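Fructose-bisphosphate aldolase (Slackia heliotrinireducens, PDB 4MOZ) is an aldolase of the DeoC/LacD family, built as a closed eight-stranded parallel beta/alpha (TIM) barrel, with five protein chains in the assembly. Local coordinates at residues C[98-103]-C[174-179]; C[139-144]-C[160-165]; C[253-258]-C[286-291]. One frame throughout, in Å; residues are numbered along the deposited sequence.

Contact 1 (C[98-103]-C[174-179]); sequences NYLVKM and VLWIYP
Lys-102 and Leu-100 reach the indole of Trp-176 from two directions. The lysine lays its aliphatic stem over one face: CE stands 4.1 Å from the centroid of the six-membered ring of Trp-176, a CH-pi contact displaced toward the rim. Leu-100 comes in at the edge instead, in the ring plane, its CD2 3.7 Å from CH2 of Trp-176. The other methyl branch, CD1 of Leu-100, meets CG2 of Val-174 at 3.9 Å, and these two side chains cross at about a right angle. A forked leucine suits this place because one branch meets the valine while the other lies at the indole edge and also brushes Val-174; the flat indole offers a face to methylenes and an edge to a methyl.

Two bends, at chi2 (57°) and chi4 (66°), fold the lysine chain so that its apolar stem packs on the ring while NZ, at most weakly attracted to the indole, hydrogen-bonds to Thr-144 OG1 and the backbone O of Asn-104. Thr-144 also packs against Trp-176, and Ala-81 of strand 79-82 touches both Leu-100 and Trp-176.

The axes of strands 99-102 and 174-177 pass 9.6 Å apart at 46°, with strand 138-145 running between them in the sheet. Leu-100, Val-174 and Trp-176 all point toward the opposing strand and meet within the closed barrel: this is the interior packing of a TIM barrel.

Contact 2 (C[139-144]-C[160-165]); sequences VGLGYT and GQLVAQ
Leu-162 of helix 152-168 points toward strand 138-145 and divides its branches between Leu-141 and Tyr-143, two residues apart along that strand. Its CD2 branch goes to the tyrosine, 3.8 Å from CB of Tyr-143 and a little farther from CD2 of that ring. The methyl therefore sits at the root of the aromatic side chain and meets the ring at a slant. On the leucine side, CD1 of Leu-141 lies 4.1 Å from CG of Leu-162 and equally close to its CD1, so a single methyl of Leu-141 rests against the branch point and one methyl of the other leucine. Within each pair the side chains run obliquely to each other. A branched apolar chain suits Leu-162 because it can touch two strand residues at once, and Leu-141 answers it with an equally apolar methyl.

The two strand residues are set by different first torsions. In Leu-141, CG lies beside the backbone N (chi1 -52°), whereas in Tyr-143 it is turned opposite the backbone N (chi1 -170°), which carries the ring away from Leu-141 and leaves CB to meet the helix. The phenol extends past Leu-162 to Met-155 and Ala-159 of the same helix, and its OH hydrogen-bonds to OE1 of Glu-158. Tyrosine suits the place because an apolar ring can lie along the interface while a polar end finds a partner.

Helix 125-132 adds Ile-125 and Val-128 around Leu-141, and Met-103 touches both leucines. Elsewhere on the helix, OE1 of Gln-161 accepts a hydrogen bond from the backbone N of Asp-124 of the second subunit. Strand 138-145, helix 152-168 and strand 172-177 form one beta-alpha-beta unit, and this leucine-centred layer between strand and outer helix is that of a TIM barrel.

Contact 3 (C[253-258]-C[286-291]); sequences QQLHDQ and KAISAI
Leu-255 and His-256 carry the side of helix 248-260 in this contact, meeting Ile-288 and Ile-291 of helix 278-294. Just before them, Gln-253 turns away from helix 278-294 and binds within its own: NE2 donates to OD1 of Asp-257 over 3.0 Å. The acceptor lies close to the amide plane of Gln-253, but the donor reaches the carboxylate from above its plane. Four residues apart, the pair spans about one helical turn.

Leu-255 points at helix 278-294. Its CD1 faces both branches of Ile-288, 3.8 Å from CG2 and 3.9 Å from CG1 of that isoleucine. A chi2 of -168° extends CD1 away from CA, to those branches. Asn-267 of strand 266-269 touches both residues, so the pair lies against that strand, in a buried layer that apolar chains fill well.

His-256 is partly exposed. Its CD2 approaches CG2 of Ile-291 to 4.0 Å, the side chains crossing at about a right angle and the methyl meeting the ring obliquely. The imidazole also meets the ring of Tyr-260 and touches Val-298 of helix 298-305; a ring with polar nitrogens suits such a margin.

Leu-252 and Ile-259 of helix 248-260 enclose Ile-291 further. The contact is thus lateral packing between helices 248-260 and 278-294, part of the outer helical layer of a TIM barrel.

Overall arrangement
From the N terminus, segment 98-103 comes first, and contact 1 closes only when the chain reaches 174-179. Within that long excursion lies contact 2, which closes a short loop from strand 139-144 to helix 160-165. The two touch: the backbone N of Met-103 lies 2.7 Å from the O of Gly-142, a probable hydrogen bond. Contact 1 thus joins strands within the barrel, and contact 2 fastens a helix outside it. Contact 3 follows in series and closes a third loop, from 253-258 to 286-291, between helices 248-260 and 278-294; its centre is about 26 Å from that of contact 2, across the chain's centre.

Contact 1 (C[98-103]-C[174-179])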
loop_
_atom_site.group_PDB
_atom_site.type_symbol
_atom_site.label_atom_id
_atom_site.label_comp_id
_atom_site.label_asym_id
_atom_site.label_seq_id
_atom_site.Cartn_x
_atom_site.Cartn_y
_atom_site.Cartn_z
ATOM N N ASN C 98 -28.770 0.192 20.558
ATOM C CA ASN C 98 -28.396 0.582 19.207
ATOM C C ASN C 98 -26.893 0.822 19.182
ATOM O O ASN C 98 -26.407 1.806 19.747
ATOM C CB ASN C 98 -29.150 1.840 18.762
ATOM C CG ASN C 98 -30.660 1.679 18.817
ATOM O OD1 ASN C 98 -31.209 0.666 18.386
ATOM N ND2 ASN C 98 -31.341 2.692 19.335
ATOM N N TYR C 99 -26.162 -0.088 18.541
ATOM C CA TYR C 99 -24.700 -0.009 18.494
ATOM C C TYR C 99 -24.181 0.764 17.290
ATOM O O TYR C 99 -24.627 0.558 16.157
ATOM C CB TYR C 99 -24.067 -1.406 18.538
ATOM C CG TYR C 99 -24.262 -2.112 19.863
ATOM C CD1 TYR C 99 -23.514 -1.746 20.989
ATOM C CD2 TYR C 99 -25.193 -3.146 19.994
ATOM C CE1 TYR C 99 -23.694 -2.388 22.203
ATOM C CE2 TYR C 99 -25.380 -3.797 21.204
ATOM C CZ TYR C 99 -24.630 -3.416 22.305
ATOM O OH TYR C 99 -24.812 -4.059 23.511
ATOM N N LEU C 100 -23.243 1.668 17.565
ATOM C CA LEU C 100 -22.488 2.355 16.534
ATOM C C LEU C 100 -21.041 1.881 16.643
ATOM O O LEU C 100 -20.376 2.121 17.661
ATOM C CB LEU C 100 -22.562 3.865 16.733
ATOM C CG LEU C 100 -22.035 4.735 15.588
ATOM C CD1 LEU C 100 -23.184 5.211 14.717
ATOM C CD2 LEU C 100 -21.281 5.931 16.139
ATOM N N VAL C 101 -20.561 1.199 15.606
ATOM C CA VAL C 101 -19.206 0.650 15.615
ATOM C C VAL C 101 -18.175 1.706 15.214
ATOM O O VAL C 101 -18.174 2.203 14.081
ATOM C CB VAL C 101 -19.082 -0.605 14.727
ATOM C CG1 VAL C 101 -17.662 -1.159 14.776
ATOM C CG2 VAL C 101 -20.079 -1.668 15.175
ATOM N N LYS C 102 -17.312 2.050 16.165
ATOM C CA LYS C 102 -16.243 3.007 15.928
ATOM C C LYS C 102 -15.122 2.322 15.148
ATOM O O LYS C 102 -14.406 1.479 15.684
ATOM C CB LYS C 102 -15.745 3.591 17.255
ATOM C CG LYS C 102 -14.654 4.645 17.131
ATOM C CD LYS C 102 -15.078 5.809 16.247
ATOM C CE LYS C 102 -14.301 7.070 16.583
ATOM N NZ LYS C 102 -12.853 6.925 16.266
HETATM N N MSE C 103 -14.988 2.700 13.878
HETATM C CA MSE C 103 -14.134 2.000 12.913
HETATM C C MSE C 103 -12.635 2.216 13.104
HETATM O O MSE C 103 -11.840 1.334 12.785
HETATM C CB MSE C 103 -14.513 2.399 11.486
HETATM C CG MSE C 103 -15.923 2.036 11.103
HETATM SE SE MSE C 103 -16.255 0.121 11.175
HETATM C CE MSE C 103 -15.135 -0.451 9.677
ATOM N N VAL C 174 -21.476 8.554 11.620
ATOM C CA VAL C 174 -21.070 9.677 12.454
ATOM C C VAL C 174 -19.559 9.867 12.297
ATOM O O VAL C 174 -18.783 8.936 12.522
ATOM C CB VAL C 174 -21.400 9.445 13.949
ATOM C CG1 VAL C 174 -21.018 10.663 14.784
ATOM C CG2 VAL C 174 -22.876 9.102 14.140
ATOM N N LEU C 175 -19.148 11.068 11.903
ATOM C CA LEU C 175 -17.735 11.392 11.838
ATOM C C LEU C 175 -17.339 12.300 12.993
ATOM O O LEU C 175 -17.970 13.330 13.221
ATOM C CB LEU C 175 -17.387 12.053 10.502
ATOM C CG LEU C 175 -17.578 11.232 9.222
ATOM C CD1 LEU C 175 -17.235 12.078 8.004
ATOM C CD2 LEU C 175 -16.745 9.955 9.241
ATOM N N TRP C 176 -16.316 11.896 13.737
ATOM C CA TRP C 176 -15.663 12.784 14.686
ATOM C C TRP C 176 -14.652 13.551 13.907
ATOM O O TRP C 176 -13.803 12.962 13.248
ATOM C CB TRP C 176 -14.930 11.988 15.749
ATOM C CG TRP C 176 -15.784 11.405 16.840
ATOM C CD1 TRP C 176 -15.791 11.760 18.184
ATOM C CD2 TRP C 176 -16.756 10.305 16.726
ATOM N NE1 TRP C 176 -16.685 10.995 18.886
ATOM C CE2 TRP C 176 -17.296 10.100 18.074
ATOM C CE3 TRP C 176 -17.217 9.507 15.685
ATOM C CZ2 TRP C 176 -18.256 9.129 18.345
ATOM C CZ3 TRP C 176 -18.190 8.539 15.964
ATOM C CH2 TRP C 176 -18.694 8.351 17.266
ATOM N N ILE C 177 -14.721 14.871 13.945
ATOM C CA ILE C 177 -13.732 15.655 13.222
ATOM C C ILE C 177 -13.045 16.653 14.143
ATOM O O ILE C 177 -13.626 17.670 14.521
ATOM C CB ILE C 177 -14.308 16.326 11.956
ATOM C CG1 ILE C 177 -14.946 15.269 11.038
ATOM C CG2 ILE C 177 -13.205 17.075 11.224
ATOM C CD1 ILE C 177 -15.281 15.742 9.634
ATOM N N TYR C 178 -11.809 16.323 14.511
ATOM C CA TYR C 178 -11.005 17.137 15.405
ATOM C C TYR C 178 -9.746 17.599 14.691
ATOM O O TYR C 178 -8.752 16.875 14.666
ATOM C CB TYR C 178 -10.596 16.334 16.637
ATOM C CG TYR C 178 -11.730 15.804 17.479
ATOM C CD1 TYR C 178 -12.768 16.636 17.903
ATOM C CD2 TYR C 178 -11.742 14.475 17.890
ATOM C CE1 TYR C 178 -13.795 16.150 18.692
ATOM C CE2 TYR C 178 -12.764 13.982 18.679
ATOM C CZ TYR C 178 -13.782 14.822 19.077
ATOM O OH TYR C 178 -14.790 14.325 19.865
ATOM N N PRO C 179 -9.779 18.801 14.091
ATOM C CA PRO C 179 -8.551 19.306 13.489
ATOM C C PRO C 179 -7.424 19.335 14.518
ATOM O O PRO C 179 -7.517 20.012 15.542
ATOM C CB PRO C 179 -8.942 20.710 13.029
ATOM C CG PRO C 179 -10.399 20.586 12.721
ATOM C CD PRO C 179 -10.937 19.660 13.781
#

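Contact 2 (C[139-144]-C[160-165])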
loop_
_atom_site.group_PDB
_atom_site.type_symbol
_atom_site.label_atom_id
_atom_site.label_comp_id
_atom_site.label_asym_id
_atom_site.label_seq_id
_atom_site.Cartn_x
_atom_site.Cartn_y
_atom_site.Cartn_z
ATOM N N VAL C 139 -26.458 -0.133 14.108
ATOM C CA VAL C 139 -27.246 0.854 13.376
ATOM C C VAL C 139 -26.362 1.782 12.540
ATOM O O VAL C 139 -26.831 2.411 11.597
ATOM C CB VAL C 139 -28.186 1.657 14.310
ATOM C CG1 VAL C 139 -29.143 0.716 15.034
ATOM C CG2 VAL C 139 -27.400 2.491 15.311
ATOM N N GLY C 140 -25.080 1.855 12.881
ATOM C CA GLY C 140 -24.184 2.734 12.160
ATOM C C GLY C 140 -22.715 2.571 12.470
ATOM O O GLY C 140 -22.307 1.681 13.236
ATOM N N LEU C 141 -21.923 3.450 11.863
ATOM C CA LEU C 141 -20.481 3.425 11.989
ATOM C C LEU C 141 -19.971 4.788 12.406
ATOM O O LEU C 141 -20.610 5.817 12.132
ATOM C CB LEU C 141 -19.832 3.031 10.658
ATOM C CG LEU C 141 -20.285 1.766 9.921
ATOM C CD1 LEU C 141 -19.435 1.586 8.675
ATOM C CD2 LEU C 141 -20.212 0.519 10.793
ATOM N N GLY C 142 -18.816 4.785 13.067
ATOM C CA GLY C 142 -18.127 6.008 13.450
ATOM C C GLY C 142 -16.684 6.012 12.970
ATOM O O GLY C 142 -16.062 4.957 12.849
ATOM N N TYR C 143 -16.157 7.204 12.698
ATOM C CA TYR C 143 -14.780 7.368 12.242
ATOM C C TYR C 143 -14.266 8.744 12.646
ATOM O O TYR C 143 -14.996 9.733 12.536
ATOM C CB TYR C 143 -14.693 7.188 10.718
ATOM C CG TYR C 143 -13.281 7.115 10.186
ATOM C CD1 TYR C 143 -12.606 8.275 9.794
ATOM C CD2 TYR C 143 -12.613 5.891 10.073
ATOM C CE1 TYR C 143 -11.311 8.222 9.310
ATOM C CE2 TYR C 143 -11.315 5.832 9.582
ATOM C CZ TYR C 143 -10.670 7.005 9.207
ATOM O OH TYR C 143 -9.380 6.978 8.731
ATOM N N THR C 144 -13.019 8.800 13.111
ATOM C CA THR C 144 -12.369 10.062 13.487
ATOM C C THR C 144 -11.395 10.559 12.417
ATOM O O THR C 144 -10.590 9.786 11.900
ATOM C CB THR C 144 -11.594 9.913 14.810
ATOM O OG1 THR C 144 -12.502 9.539 15.846
ATOM C CG2 THR C 144 -10.911 11.225 15.199
ATOM N N GLY C 160 -13.999 8.759 3.381
ATOM C CA GLY C 160 -14.804 8.901 2.175
ATOM C C GLY C 160 -15.328 7.569 1.670
ATOM O O GLY C 160 -16.504 7.450 1.339
ATOM N N GLN C 161 -14.451 6.566 1.634
ATOM C CA GLN C 161 -14.805 5.216 1.199
ATOM C C GLN C 161 -15.788 4.566 2.167
ATOM O O GLN C 161 -16.716 3.857 1.748
ATOM C CB GLN C 161 -13.541 4.354 1.059
ATOM C CG GLN C 161 -13.779 2.919 0.595
ATOM C CD GLN C 161 -14.238 2.820 -0.855
ATOM O OE1 GLN C 161 -14.077 3.751 -1.638
ATOM N NE2 GLN C 161 -14.803 1.678 -1.218
ATOM N N LEU C 162 -15.575 4.814 3.456
ATOM C CA LEU C 162 -16.408 4.256 4.508
ATOM C C LEU C 162 -17.846 4.764 4.421
ATOM O O LEU C 162 -18.794 3.985 4.558
ATOM C CB LEU C 162 -15.819 4.592 5.876
ATOM C CG LEU C 162 -16.328 3.757 7.047
ATOM C CD1 LEU C 162 -15.707 2.365 7.029
ATOM C CD2 LEU C 162 -16.020 4.470 8.353
ATOM N N VAL C 163 -18.000 6.067 4.194
ATOM C CA VAL C 163 -19.327 6.673 4.095
ATOM C C VAL C 163 -20.101 6.057 2.933
ATOM O O VAL C 163 -21.253 5.649 3.097
ATOM C CB VAL C 163 -19.266 8.211 3.955
ATOM C CG1 VAL C 163 -20.660 8.777 3.712
ATOM C CG2 VAL C 163 -18.668 8.838 5.207
ATOM N N ALA C 164 -19.453 5.971 1.774
ATOM C CA ALA C 164 -20.049 5.346 0.599
ATOM C C ALA C 164 -20.494 3.907 0.881
ATOM O O ALA C 164 -21.593 3.513 0.511
ATOM C CB ALA C 164 -19.077 5.386 -0.565
ATOM N N GLN C 165 -19.646 3.142 1.560
ATOM C CA GLN C 165 -19.916 1.730 1.819
ATOM C C GLN C 165 -20.998 1.525 2.868
ATOM O O GLN C 165 -21.825 0.615 2.740
ATOM C CB GLN C 165 -18.642 1.002 2.239
ATOM C CG GLN C 165 -17.691 0.703 1.093
ATOM C CD GLN C 165 -16.426 0.001 1.552
ATOM O OE1 GLN C 165 -16.067 -1.044 1.021
ATOM N NE2 GLN C 165 -15.749 0.568 2.547
#

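Contact 3 (C[253-258]-C[286-291])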
loop_
_atom_site.group_PDB
_atom_site.type_symbol
_atom_site.label_atom_id
_atom_site.label_comp_id
_atom_site.label_asym_id
_atom_site.label_seq_id
_atom_site.Cartn_x
_atom_site.Cartn_y
_atom_site.Cartn_z
ATOM N N GLN C 253 -26.942 22.834 30.842
ATOM C CA GLN C 253 -27.179 24.151 30.245
ATOM C C GLN C 253 -26.385 24.331 28.954
ATOM O O GLN C 253 -26.881 24.919 27.997
ATOM C CB GLN C 253 -26.851 25.274 31.242
ATOM C CG GLN C 253 -27.183 26.687 30.764
ATOM C CD GLN C 253 -28.680 26.946 30.638
ATOM O OE1 GLN C 253 -29.430 26.811 31.603
ATOM N NE2 GLN C 253 -29.117 27.332 29.443
ATOM N N GLN C 254 -25.152 23.832 28.934
ATOM C CA GLN C 254 -24.340 23.854 27.718
ATOM C C GLN C 254 -25.026 23.081 26.596
ATOM O O GLN C 254 -25.155 23.586 25.484
ATOM C CB GLN C 254 -22.956 23.271 27.975
ATOM C CG GLN C 254 -22.019 24.187 28.744
ATOM C CD GLN C 254 -20.644 23.574 28.937
ATOM O OE1 GLN C 254 -20.259 22.645 28.223
ATOM N NE2 GLN C 254 -19.892 24.093 29.904
ATOM N N LEU C 255 -25.480 21.867 26.902
ATOM C CA LEU C 255 -26.148 21.013 25.922
ATOM C C LEU C 255 -27.424 21.648 25.384
ATOM O O LEU C 255 -27.729 21.536 24.194
ATOM C CB LEU C 255 -26.467 19.638 26.523
ATOM C CG LEU C 255 -25.322 18.734 26.986
ATOM C CD1 LEU C 255 -25.862 17.338 27.262
ATOM C CD2 LEU C 255 -24.188 18.667 25.968
ATOM N N HIS C 256 -28.163 22.308 26.274
ATOM C CA HIS C 256 -29.390 22.999 25.915
ATOM C C HIS C 256 -29.097 24.160 24.994
ATOM O O HIS C 256 -29.741 24.311 23.949
ATOM C CB HIS C 256 -30.125 23.458 27.176
ATOM C CG HIS C 256 -31.568 23.834 26.938
ATOM N ND1 HIS C 256 -31.941 25.073 26.563
ATOM C CD2 HIS C 256 -32.738 23.081 27.027
ATOM C CE1 HIS C 256 -33.280 25.116 26.422
ATOM N NE2 HIS C 256 -33.768 23.895 26.704
ATOM N N ASP C 257 -28.109 24.975 25.363
ATOM C CA ASP C 257 -27.666 26.095 24.530
ATOM C C ASP C 257 -27.190 25.646 23.153
ATOM O O ASP C 257 -27.499 26.288 22.151
ATOM C CB ASP C 257 -26.561 26.892 25.229
ATOM C CG ASP C 257 -27.064 27.652 26.446
ATOM O OD1 ASP C 257 -28.297 27.755 26.640
ATOM O OD2 ASP C 257 -26.223 28.152 27.218
ATOM N N GLN C 258 -26.443 24.544 23.110
ATOM C CA GLN C 258 -25.912 24.018 21.856
ATOM C C GLN C 258 -27.024 23.657 20.875
ATOM O O GLN C 258 -26.898 23.900 19.676
ATOM C CB GLN C 258 -25.003 22.812 22.109
ATOM C CG GLN C 258 -23.638 23.182 22.677
ATOM C CD GLN C 258 -22.887 22.003 23.275
ATOM O OE1 GLN C 258 -23.356 20.858 23.242
ATOM N NE2 GLN C 258 -21.711 22.278 23.831
ATOM N N LYS C 286 -30.327 9.851 31.404
ATOM C CA LYS C 286 -31.748 10.176 31.397
ATOM C C LYS C 286 -31.951 11.683 31.321
ATOM O O LYS C 286 -32.807 12.152 30.572
ATOM C CB LYS C 286 -32.456 9.571 32.616
ATOM C CG LYS C 286 -32.617 8.060 32.529
ATOM C CD LYS C 286 -33.301 7.477 33.755
ATOM C CE LYS C 286 -33.550 5.987 33.567
ATOM N NZ LYS C 286 -34.262 5.377 34.724
ATOM N N ALA C 287 -31.137 12.428 32.070
ATOM C CA ALA C 287 -31.145 13.893 32.037
ATOM C C ALA C 287 -30.774 14.431 30.653
ATOM O O ALA C 287 -31.469 15.299 30.111
ATOM C CB ALA C 287 -30.211 14.457 33.098
ATOM N N ILE C 288 -29.687 13.905 30.088
ATOM C CA ILE C 288 -29.238 14.287 28.747
ATOM C C ILE C 288 -30.307 13.962 27.700
ATOM O O ILE C 288 -30.668 14.821 26.894
ATOM C CB ILE C 288 -27.899 13.613 28.384
ATOM C CG1 ILE C 288 -26.784 14.098 29.319
ATOM C CG2 ILE C 288 -27.528 13.896 26.934
ATOM C CD1 ILE C 288 -25.527 13.253 29.270
ATOM N N SER C 289 -30.816 12.731 27.730
ATOM C CA SER C 289 -31.846 12.281 26.793
ATOM C C SER C 289 -33.156 13.061 26.924
ATOM O O SER C 289 -33.891 13.205 25.945
ATOM C CB SER C 289 -32.119 10.785 26.968
ATOM O OG SER C 289 -31.107 10.002 26.356
ATOM N N ALA C 290 -33.449 13.554 28.126
ATOM C CA ALA C 290 -34.660 14.337 28.350
ATOM C C ALA C 290 -34.583 15.675 27.624
ATOM O O ALA C 290 -35.552 16.089 26.987
ATOM C CB ALA C 290 -34.921 14.534 29.835
ATOM N N ILE C 291 -33.428 16.336 27.707
ATOM C CA ILE C 291 -33.181 17.553 26.931
ATOM C C ILE C 291 -33.180 17.246 25.433
ATOM O O ILE C 291 -33.906 17.875 24.667
ATOM C CB ILE C 291 -31.853 18.234 27.321
ATOM C CG1 ILE C 291 -31.947 18.803 28.741
ATOM C CG2 ILE C 291 -31.492 19.332 26.325
ATOM C CD1 ILE C 291 -30.629 19.289 29.308
#